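Local coordinates for coat protein (Sulfolobus turreted icosahedral virus, PDB 2BBD) that probably builds the capsid shell of an archaeal virus as its major coat protein, with a double jelly-roll fold also found in bacterial and eukaryotic viruses, at residues Q62-S67 with L133-G138; T190-A195 with Q300-V305; G208-R213 with Y312-Y317. All blocks are in the same frame, centred on the assembly; numbering follows the deposited sequence.

Contact 1 of 3, residues Q62-S67 with L133-G138; sequences QTFNLS and LSILTG
With CG of F64 turned anti to the carbonyl carbon (chi1 -78°) and CG1 of I135 set the same way, ring and branched chain run side by side from one face of an antiparallel strand pair, the E and H strands of the N-terminal jelly roll. They meet at the ring edge: F64 CE1 is 3.7 Å from I135 CG1, and I135 CD1 also lies in the ring plane. L66 extends this apolar face, its CD1 4.0 Å from L133 CB, while W116 and F118 meet the F64 ring edge-to-face, as expected of a sandwich core.

The face bearing T63, N65, S134 and L136 is wetter. One water joins T63 OG1 to S134 O, and another links N65 O with the hydroxyls of S134 and S67. L136 lies beside the extended Q62, pointing the same way, its CD2 3.4 Å from Q62 NE2 at the amide end. Regular pairing, such as S134 N to N65 O at 2.7 Å, gives way at one end to a classic beta bulge. There L136 O accepts two donors in its carbonyl plane: T63 N at 3.2 Å, fairly straight (159°), and Q62 N at 2.8 Å, more bent (131°).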
loop_
_atom_site.group_PDB
_atom_site.type_symbol
_atom_site.label_atom_id
_atom_site.label_comp_id
_atom_site.label_asym_id
_atom_site.label_seq_id
_atom_site.Cartn_x
_atom_site.Cartn_y
_atom_site.Cartn_z
ATOM N N GLN A 62 3.611 -11.531 -3.327
ATOM C CA GLN A 62 2.250 -11.493 -3.833
ATOM C C GLN A 62 1.394 -10.569 -2.962
ATOM O O GLN A 62 0.809 -9.611 -3.467
ATOM C CB GLN A 62 1.645 -12.900 -3.882
ATOM C CG GLN A 62 0.245 -12.942 -4.488
ATOM C CD GLN A 62 -0.166 -14.335 -4.947
ATOM O OE1 GLN A 62 0.534 -14.966 -5.746
ATOM N NE2 GLN A 62 -1.315 -14.816 -4.454
ATOM N N THR A 63 1.322 -10.843 -1.658
ATOM C CA THR A 63 0.527 -9.997 -0.765
ATOM C C THR A 63 1.123 -9.845 0.630
ATOM O O THR A 63 1.829 -10.729 1.124
ATOM C CB THR A 63 -0.916 -10.538 -0.570
ATOM O OG1 THR A 63 -0.859 -11.786 0.125
ATOM C CG2 THR A 63 -1.621 -10.743 -1.899
ATOM N N PHE A 64 0.837 -8.703 1.248
ATOM C CA PHE A 64 1.261 -8.419 2.615
ATOM C C PHE A 64 -0.004 -8.298 3.437
ATOM O O PHE A 64 -0.949 -7.608 3.037
ATOM C CB PHE A 64 1.986 -7.080 2.745
ATOM C CG PHE A 64 3.404 -7.100 2.287
ATOM C CD1 PHE A 64 4.353 -7.860 2.948
ATOM C CD2 PHE A 64 3.807 -6.311 1.213
ATOM C CE1 PHE A 64 5.691 -7.829 2.552
ATOM C CE2 PHE A 64 5.132 -6.274 0.813
ATOM C CZ PHE A 64 6.078 -7.034 1.485
ATOM N N ASN A 65 -0.030 -8.960 4.584
ATOM C CA ASN A 65 -1.178 -8.849 5.465
ATOM C C ASN A 65 -0.706 -8.561 6.884
ATOM O O ASN A 65 0.006 -9.362 7.491
ATOM C CB ASN A 65 -2.018 -10.124 5.424
ATOM C CG ASN A 65 -3.308 -9.981 6.190
ATOM O OD1 ASN A 65 -3.325 -10.014 7.430
ATOM N ND2 ASN A 65 -4.402 -9.800 5.463
ATOM N N LEU A 66 -1.091 -7.402 7.408
ATOM C CA LEU A 66 -0.708 -7.014 8.765
ATOM C C LEU A 66 -1.970 -6.982 9.615
ATOM O O LEU A 66 -2.923 -6.251 9.317
ATOM C CB LEU A 66 -0.032 -5.642 8.779
ATOM C CG LEU A 66 0.436 -5.173 10.162
ATOM C CD1 LEU A 66 1.539 -6.105 10.673
ATOM C CD2 LEU A 66 0.941 -3.752 10.087
ATOM N N SER A 67 -1.979 -7.799 10.660
ATOM C CA SER A 67 -3.132 -7.886 11.534
ATOM C C SER A 67 -2.742 -8.204 12.978
ATOM O O SER A 67 -1.620 -8.621 13.256
ATOM C CB SER A 67 -4.071 -8.973 11.012
ATOM O OG SER A 67 -3.482 -10.245 11.186
ATOM N N LEU A 133 2.569 -10.207 10.792
ATOM C CA LEU A 133 2.804 -9.709 9.441
ATOM C C LEU A 133 2.944 -10.953 8.565
ATOM O O LEU A 133 3.916 -11.694 8.674
ATOM C CB LEU A 133 4.090 -8.883 9.364
ATOM C CG LEU A 133 4.541 -8.555 7.931
ATOM C CD1 LEU A 133 3.515 -7.668 7.228
ATOM C CD2 LEU A 133 5.884 -7.866 7.972
ATOM N N SER A 134 1.965 -11.191 7.705
ATOM C CA SER A 134 2.016 -12.347 6.833
ATOM C C SER A 134 2.499 -11.958 5.440
ATOM O O SER A 134 1.950 -11.063 4.801
ATOM C CB SER A 134 0.638 -13.001 6.751
ATOM O OG SER A 134 0.171 -13.342 8.047
ATOM N N ILE A 135 3.551 -12.619 4.980
ATOM C CA ILE A 135 4.065 -12.334 3.648
ATOM C C ILE A 135 3.845 -13.547 2.770
ATOM O O ILE A 135 4.447 -14.601 3.001
ATOM C CB ILE A 135 5.580 -12.026 3.655
ATOM C CG1 ILE A 135 5.879 -10.884 4.618
ATOM C CG2 ILE A 135 6.050 -11.631 2.236
ATOM C CD1 ILE A 135 7.365 -10.620 4.787
ATOM N N LEU A 136 2.952 -13.413 1.794
ATOM C CA LEU A 136 2.710 -14.488 0.839
ATOM C C LEU A 136 3.638 -14.154 -0.322
ATOM O O LEU A 136 3.444 -13.148 -1.023
ATOM C CB LEU A 136 1.255 -14.503 0.365
ATOM C CG LEU A 136 0.956 -15.479 -0.798
ATOM C CD1 LEU A 136 1.307 -16.935 -0.424
ATOM C CD2 LEU A 136 -0.507 -15.353 -1.161
ATOM N N THR A 137 4.670 -14.968 -0.510
ATOM C CA THR A 137 5.616 -14.698 -1.579
ATOM C C THR A 137 5.024 -14.946 -2.950
ATOM O O THR A 137 4.065 -15.705 -3.099
ATOM C CB THR A 137 6.869 -15.555 -1.457
ATOM O OG1 THR A 137 6.502 -16.940 -1.542
ATOM C CG2 THR A 137 7.589 -15.258 -0.133
ATOM N N GLY A 138 5.606 -14.293 -3.950
ATOM C CA GLY A 138 5.150 -14.471 -5.311
ATOM C C GLY A 138 5.912 -15.622 -5.948
ATOM O O GLY A 138 6.400 -16.517 -5.257
HETATM O O HOH W 1 2.256 -16.886 -4.591
HETATM O O HOH W 2 -0.313 -11.998 2.927
HETATM O O HOH W 3 -1.176 -11.299 9.172
#

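Contact 2 of 3, residues T190-A195 with Q300-V305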
loop_
_atom_site.group_PDB
_atom_site.type_symbol
_atom_site.label_atom_id
_atom_site.label_comp_id
_atom_site.label_asym_id
_atom_site.label_seq_id
_atom_site.Cartn_x
_atom_site.Cartn_y
_atom_site.Cartn_z
ATOM N N THR A 190 -10.835 -4.562 -9.214
ATOM C CA THR A 190 -12.064 -4.501 -10.000
ATOM C C THR A 190 -11.660 -5.062 -11.356
ATOM O O THR A 190 -10.902 -4.440 -12.109
ATOM C CB THR A 190 -12.605 -3.074 -10.204
ATOM O OG1 THR A 190 -12.981 -2.501 -8.942
ATOM C CG2 THR A 190 -13.831 -3.122 -11.111
ATOM N N PHE A 191 -12.158 -6.250 -11.659
ATOM C CA PHE A 191 -11.819 -6.904 -12.902
ATOM C C PHE A 191 -12.745 -6.574 -14.065
ATOM O O PHE A 191 -13.890 -6.167 -13.881
ATOM C CB PHE A 191 -11.781 -8.420 -12.684
ATOM C CG PHE A 191 -10.926 -8.833 -11.512
ATOM C CD1 PHE A 191 -9.557 -8.589 -11.509
ATOM C CD2 PHE A 191 -11.504 -9.431 -10.388
ATOM C CE1 PHE A 191 -8.767 -8.930 -10.396
ATOM C CE2 PHE A 191 -10.728 -9.774 -9.277
ATOM C CZ PHE A 191 -9.359 -9.522 -9.282
ATOM N N ASN A 192 -12.194 -6.728 -15.261
ATOM C CA ASN A 192 -12.914 -6.537 -16.504
ATOM C C ASN A 192 -13.610 -5.202 -16.696
ATOM O O ASN A 192 -14.774 -5.166 -17.077
ATOM C CB ASN A 192 -13.918 -7.680 -16.661
ATOM C CG ASN A 192 -13.334 -9.023 -16.251
ATOM O OD1 ASN A 192 -12.289 -9.432 -16.752
ATOM N ND2 ASN A 192 -14.007 -9.712 -15.333
ATOM N N VAL A 193 -12.906 -4.108 -16.435
ATOM C CA VAL A 193 -13.481 -2.787 -16.634
ATOM C C VAL A 193 -13.363 -2.480 -18.129
ATOM O O VAL A 193 -12.261 -2.401 -18.669
ATOM C CB VAL A 193 -12.720 -1.720 -15.852
ATOM C CG1 VAL A 193 -13.331 -0.352 -16.140
ATOM C CG2 VAL A 193 -12.759 -2.040 -14.360
ATOM N N PRO A 194 -14.504 -2.308 -18.811
ATOM C CA PRO A 194 -14.551 -2.018 -20.249
ATOM C C PRO A 194 -13.946 -0.697 -20.713
ATOM O O PRO A 194 -13.907 0.283 -19.975
ATOM C CB PRO A 194 -16.041 -2.113 -20.568
ATOM C CG PRO A 194 -16.678 -1.625 -19.310
ATOM C CD PRO A 194 -15.863 -2.313 -18.233
ATOM N N ALA A 195 -13.467 -0.697 -21.950
ATOM C CA ALA A 195 -12.881 0.491 -22.552
ATOM C C ALA A 195 -13.991 1.523 -22.681
ATOM O O ALA A 195 -15.139 1.173 -22.937
ATOM C CB ALA A 195 -12.315 0.155 -23.932
ATOM N N GLN A 300 -8.610 3.115 -22.435
ATOM C CA GLN A 300 -8.380 2.856 -23.862
ATOM C C GLN A 300 -8.584 1.381 -24.206
ATOM O O GLN A 300 -8.792 1.029 -25.365
ATOM C CB GLN A 300 -6.951 3.230 -24.238
ATOM C CG GLN A 300 -6.581 4.690 -24.054
ATOM C CD GLN A 300 -7.093 5.550 -25.186
ATOM O OE1 GLN A 300 -8.157 6.171 -25.087
ATOM N NE2 GLN A 300 -6.346 5.577 -26.285
ATOM N N ASN A 301 -8.497 0.519 -23.199
ATOM C CA ASN A 301 -8.656 -0.928 -23.381
ATOM C C ASN A 301 -9.376 -1.520 -22.166
ATOM O O ASN A 301 -9.395 -0.916 -21.092
ATOM C CB ASN A 301 -7.281 -1.613 -23.523
ATOM C CG ASN A 301 -6.601 -1.335 -24.877
ATOM O OD1 ASN A 301 -7.133 -1.678 -25.925
ATOM N ND2 ASN A 301 -5.414 -0.721 -24.843
ATOM N N GLN A 302 -9.971 -2.697 -22.330
ATOM C CA GLN A 302 -10.642 -3.331 -21.203
ATOM C C GLN A 302 -9.527 -3.894 -20.334
ATOM O O GLN A 302 -8.787 -4.782 -20.759
ATOM C CB GLN A 302 -11.561 -4.458 -21.669
ATOM C CG GLN A 302 -12.313 -5.123 -20.517
ATOM C CD GLN A 302 -13.380 -6.090 -20.991
ATOM O OE1 GLN A 302 -14.228 -5.741 -21.812
ATOM N NE2 GLN A 302 -13.349 -7.311 -20.469
ATOM N N ASP A 303 -9.398 -3.365 -19.122
ATOM C CA ASP A 303 -8.343 -3.809 -18.221
ATOM C C ASP A 303 -8.852 -4.146 -16.833
ATOM O O ASP A 303 -10.028 -3.969 -16.515
ATOM C CB ASP A 303 -7.273 -2.724 -18.037
ATOM C CG ASP A 303 -6.750 -2.166 -19.346
ATOM O OD1 ASP A 303 -6.536 -2.947 -20.294
ATOM O OD2 ASP A 303 -6.534 -0.938 -19.409
ATOM N N ASN A 304 -7.932 -4.621 -16.002
ATOM C CA ASN A 304 -8.260 -4.918 -14.628
ATOM C C ASN A 304 -7.706 -3.734 -13.843
ATOM O O ASN A 304 -6.597 -3.264 -14.109
ATOM C CB ASN A 304 -7.631 -6.245 -14.211
ATOM C CG ASN A 304 -8.312 -7.433 -14.875
ATOM O OD1 ASN A 304 -9.522 -7.413 -15.107
ATOM N ND2 ASN A 304 -7.544 -8.470 -15.176
ATOM N N VAL A 305 -8.504 -3.230 -12.910
ATOM C CA VAL A 305 -8.129 -2.077 -12.111
ATOM C C VAL A 305 -7.832 -2.417 -10.653
ATOM O O VAL A 305 -8.531 -3.215 -10.030
ATOM C CB VAL A 305 -9.255 -1.015 -12.143
ATOM C CG1 VAL A 305 -8.811 0.252 -11.410
ATOM C CG2 VAL A 305 -9.649 -0.719 -13.606
HETATM O O HOH W 4 -14.286 -3.199 -23.666
#
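N304 and F191 meet where two antiparallel strands fall out of step, and the asparagine shows how a side chain can take over a backbone's role. Its CB lies 4.1 Å from F191 CD1. The next atom, N304 CG, sits 3.8 Å from that same CD1 and in the plane of the ring, at its edge; the amide stands almost perpendicular to the ring, the two planes 89° apart. With CG anti to the carbonyl carbon (chi1 -71°), N304 reaches across the strand pair and delivers OD1 to the backbone. OD1 accepts from N192 N at 2.8 Å in a nearly linear bond (171°) and also lies close to F191 CA. The other branch, ND2, passes more loosely by F191 CD1. A bound methylpentanediol, probably from the crystallisation liquor, lies about 3 Å from this side chain at the nearest atoms.

The bond falls where the register slips by one residue, between T190 and V193, and N304 OD1 takes the N-H of N192. T190 and V305 form a hydrogen-bonded pair, and so do V193 and D303, but two residues on one strand face a single N304 on the other: a beta bulge, with N192 in a left-handed backbone conformation. Beneath it, V193 CG2 and V305 CG2 touch at 3.5 Å, tight for two methyl groups, and both valines pack on the opposing sheet, against L299 and I200 and against Y295 and L297 respectively. Farther along, Q302 CG rests 3.3 Å from V193 O, and a water donates to Q302 OE1 while accepting from A195 N. First strand beside last, B against I, is the pairing typical of a jelly roll, here the C-terminal one of the two.

Contact 3 of 3, residues G208-R213 with Y312-Y317; sequences GQIYKR and YVLPYY
I210 and Y312 carry the contact, and its backbone part is brief. I210 N donates to Y312 O at 2.8 Å and Y312 N returns a bond to I210 O, one antiparallel hydrogen-bonded pair between strands 210-219 and 303-313 of the second jelly roll, close to where the latter gives way to a turn and the helix that follows.

The CH-pi interaction is more distinctive. CG of Y312 is wedged between its own backbone N and carbonyl carbon (chi1 56°), which lays the ring across the neighbouring strand. I210 CB stands over the ring face, 3.9 Å from the centroid and 17° off the normal. The isoleucine's two branches spread over the phenol: CG2 presses close to CZ and OH, both at 3.3 Å, while CD1 lies 3.5 Å from CE2 and continues toward L314 and the Y317 ring. K212 CB lies near the ring edge.

V313 CG2 touches the G208 carbonyl oxygen, O, at 3.4 Å and makes apolar contact with Q209 CB.

The polar tips bond to residues outside the two segments: Y312 OH to D282, Y317 OH to D284 and Q209 OE1 to S311. The chemistry therefore implies a division of labour, in which Y312 packs on I210 with its face and, through its hydroxyl, reaches past that strand to the next one, 270-284.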
loop_
_atom_site.group_PDB
_atom_site.type_symbol
_atom_site.label_atom_id
_atom_site.label_comp_id
_atom_site.label_asym_id
_atom_site.label_seq_id
_atom_site.Cartn_x
_atom_site.Cartn_y
_atom_site.Cartn_z
ATOM N N GLY A 208 -17.092 4.075 6.934
ATOM C CA GLY A 208 -16.502 3.476 8.117
ATOM C C GLY A 208 -15.016 3.752 8.251
ATOM O O GLY A 208 -14.343 3.199 9.124
ATOM N N GLN A 209 -14.493 4.602 7.377
ATOM C CA GLN A 209 -13.079 4.944 7.424
ATOM C C GLN A 209 -12.864 6.342 6.857
ATOM O O GLN A 209 -13.756 6.917 6.231
ATOM C CB GLN A 209 -12.251 3.921 6.629
ATOM C CG GLN A 209 -12.607 3.844 5.151
ATOM C CD GLN A 209 -11.876 2.723 4.411
ATOM O OE1 GLN A 209 -10.849 2.951 3.771
ATOM N NE2 GLN A 209 -12.406 1.503 4.508
ATOM N N ILE A 210 -11.675 6.880 7.093
ATOM C CA ILE A 210 -11.305 8.197 6.613
ATOM C C ILE A 210 -10.259 7.977 5.520
ATOM O O ILE A 210 -9.201 7.400 5.779
ATOM C CB ILE A 210 -10.723 9.035 7.773
ATOM C CG1 ILE A 210 -11.785 9.170 8.876
ATOM C CG2 ILE A 210 -10.299 10.407 7.280
ATOM C CD1 ILE A 210 -11.260 9.682 10.196
ATOM N N TYR A 211 -10.573 8.420 4.299
ATOM C CA TYR A 211 -9.686 8.260 3.141
ATOM C C TYR A 211 -8.672 9.382 2.993
ATOM O O TYR A 211 -9.027 10.557 2.894
ATOM C CB TYR A 211 -10.519 8.160 1.859
ATOM C CG TYR A 211 -11.339 6.895 1.770
ATOM C CD1 TYR A 211 -10.927 5.826 0.976
ATOM C CD2 TYR A 211 -12.516 6.752 2.509
ATOM C CE1 TYR A 211 -11.666 4.646 0.918
ATOM C CE2 TYR A 211 -13.261 5.576 2.455
ATOM C CZ TYR A 211 -12.827 4.530 1.663
ATOM O OH TYR A 211 -13.548 3.358 1.633
ATOM N N LYS A 212 -7.399 9.015 2.979
ATOM C CA LYS A 212 -6.349 10.005 2.833
ATOM C C LYS A 212 -5.930 10.067 1.364
ATOM O O LYS A 212 -5.957 11.129 0.747
ATOM C CB LYS A 212 -5.157 9.650 3.726
ATOM C CG LYS A 212 -4.005 10.626 3.616
ATOM C CD LYS A 212 -2.874 10.262 4.574
ATOM C CE LYS A 212 -1.680 11.179 4.380
ATOM N NZ LYS A 212 -0.483 10.721 5.150
ATOM N N ARG A 213 -5.540 8.932 0.798
ATOM C CA ARG A 213 -5.150 8.922 -0.603
ATOM C C ARG A 213 -5.431 7.582 -1.258
ATOM O O ARG A 213 -5.486 6.541 -0.593
ATOM C CB ARG A 213 -3.673 9.287 -0.758
ATOM C CG ARG A 213 -2.708 8.295 -0.162
ATOM C CD ARG A 213 -1.305 8.847 -0.212
ATOM N NE ARG A 213 -1.252 10.160 0.423
ATOM C CZ ARG A 213 -0.170 10.668 1.001
ATOM N NH1 ARG A 213 0.961 9.972 1.029
ATOM N NH2 ARG A 213 -0.221 11.869 1.565
ATOM N N TYR A 312 -7.566 5.466 7.316
ATOM C CA TYR A 312 -7.407 5.234 8.747
ATOM C C TYR A 312 -8.762 5.327 9.446
ATOM O O TYR A 312 -9.729 5.853 8.891
ATOM C CB TYR A 312 -6.422 6.223 9.376
ATOM C CG TYR A 312 -6.752 7.682 9.169
ATOM C CD1 TYR A 312 -6.340 8.352 8.017
ATOM C CD2 TYR A 312 -7.461 8.400 10.135
ATOM C CE1 TYR A 312 -6.619 9.693 7.830
ATOM C CE2 TYR A 312 -7.747 9.754 9.958
ATOM C CZ TYR A 312 -7.324 10.391 8.800
ATOM O OH TYR A 312 -7.616 11.719 8.595
ATOM N N VAL A 313 -8.822 4.801 10.663
ATOM C CA VAL A 313 -10.048 4.797 11.438
ATOM C C VAL A 313 -9.738 5.192 12.868
ATOM O O VAL A 313 -8.673 4.855 13.396
ATOM C CB VAL A 313 -10.688 3.386 11.463
ATOM C CG1 VAL A 313 -11.882 3.367 12.415
ATOM C CG2 VAL A 313 -11.118 2.981 10.072
ATOM N N LEU A 314 -10.665 5.917 13.485
ATOM C CA LEU A 314 -10.519 6.329 14.879
ATOM C C LEU A 314 -11.407 5.387 15.676
ATOM O O LEU A 314 -12.630 5.444 15.576
ATOM C CB LEU A 314 -10.998 7.764 15.085
ATOM C CG LEU A 314 -10.396 8.845 14.190
ATOM C CD1 LEU A 314 -10.789 10.203 14.759
ATOM C CD2 LEU A 314 -8.886 8.720 14.133
ATOM N N PRO A 315 -10.801 4.498 16.471
ATOM C CA PRO A 315 -11.593 3.553 17.263
ATOM C C PRO A 315 -12.560 4.221 18.245
ATOM O O PRO A 315 -13.563 3.631 18.629
ATOM C CB PRO A 315 -10.524 2.703 17.952
ATOM C CG PRO A 315 -9.383 3.659 18.107
ATOM C CD PRO A 315 -9.364 4.372 16.774
ATOM N N TYR A 316 -12.265 5.458 18.624
ATOM C CA TYR A 316 -13.101 6.209 19.556
ATOM C C TYR A 316 -13.566 7.510 18.903
ATOM O O TYR A 316 -13.672 8.548 19.561
ATOM C CB TYR A 316 -12.309 6.519 20.830
ATOM C CG TYR A 316 -11.723 5.283 21.468
ATOM C CD1 TYR A 316 -10.340 5.097 21.539
ATOM C CD2 TYR A 316 -12.549 4.270 21.948
ATOM C CE1 TYR A 316 -9.798 3.926 22.070
ATOM C CE2 TYR A 316 -12.018 3.097 22.479
ATOM C CZ TYR A 316 -10.643 2.933 22.535
ATOM O OH TYR A 316 -10.126 1.764 23.045
ATOM N N TYR A 317 -13.828 7.434 17.600
ATOM C CA TYR A 317 -14.275 8.569 16.796
ATOM C C TYR A 317 -15.296 9.447 17.528
ATOM O O TYR A 317 -15.060 10.629 17.758
ATOM C CB TYR A 317 -14.898 8.052 15.498
ATOM C CG TYR A 317 -15.288 9.135 14.519
ATOM C CD1 TYR A 317 -14.343 9.699 13.662
ATOM C CD2 TYR A 317 -16.604 9.598 14.448
ATOM C CE1 TYR A 317 -14.699 10.690 12.756
ATOM C CE2 TYR A 317 -16.968 10.593 13.545
ATOM C CZ TYR A 317 -16.011 11.132 12.704
ATOM O OH TYR A 317 -16.357 12.108 11.803
#

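From the N terminus, contact 1 comes first: strand 131-137 returns to strand 61-68 and closes a loop of 65 residues within the first jelly roll, before the other two contacts open. In the second jelly roll, contact 2 opens at residues 190-195 and contact 3 at 208-213. The chain then returns through 300-305, closing contact 2, and 312-317, closing contact 3, so these two loops cross. Strand 303-313 serves both, pairing with strand 182-193 on one flank and 210-219 on the other, though the nearest atoms of contacts 2 and 3 remain about 12 Å apart. The parallel neighbours 72-78 and 182-193 join the jelly rolls' halves of one continuous mixed sheet, which carries all three contacts.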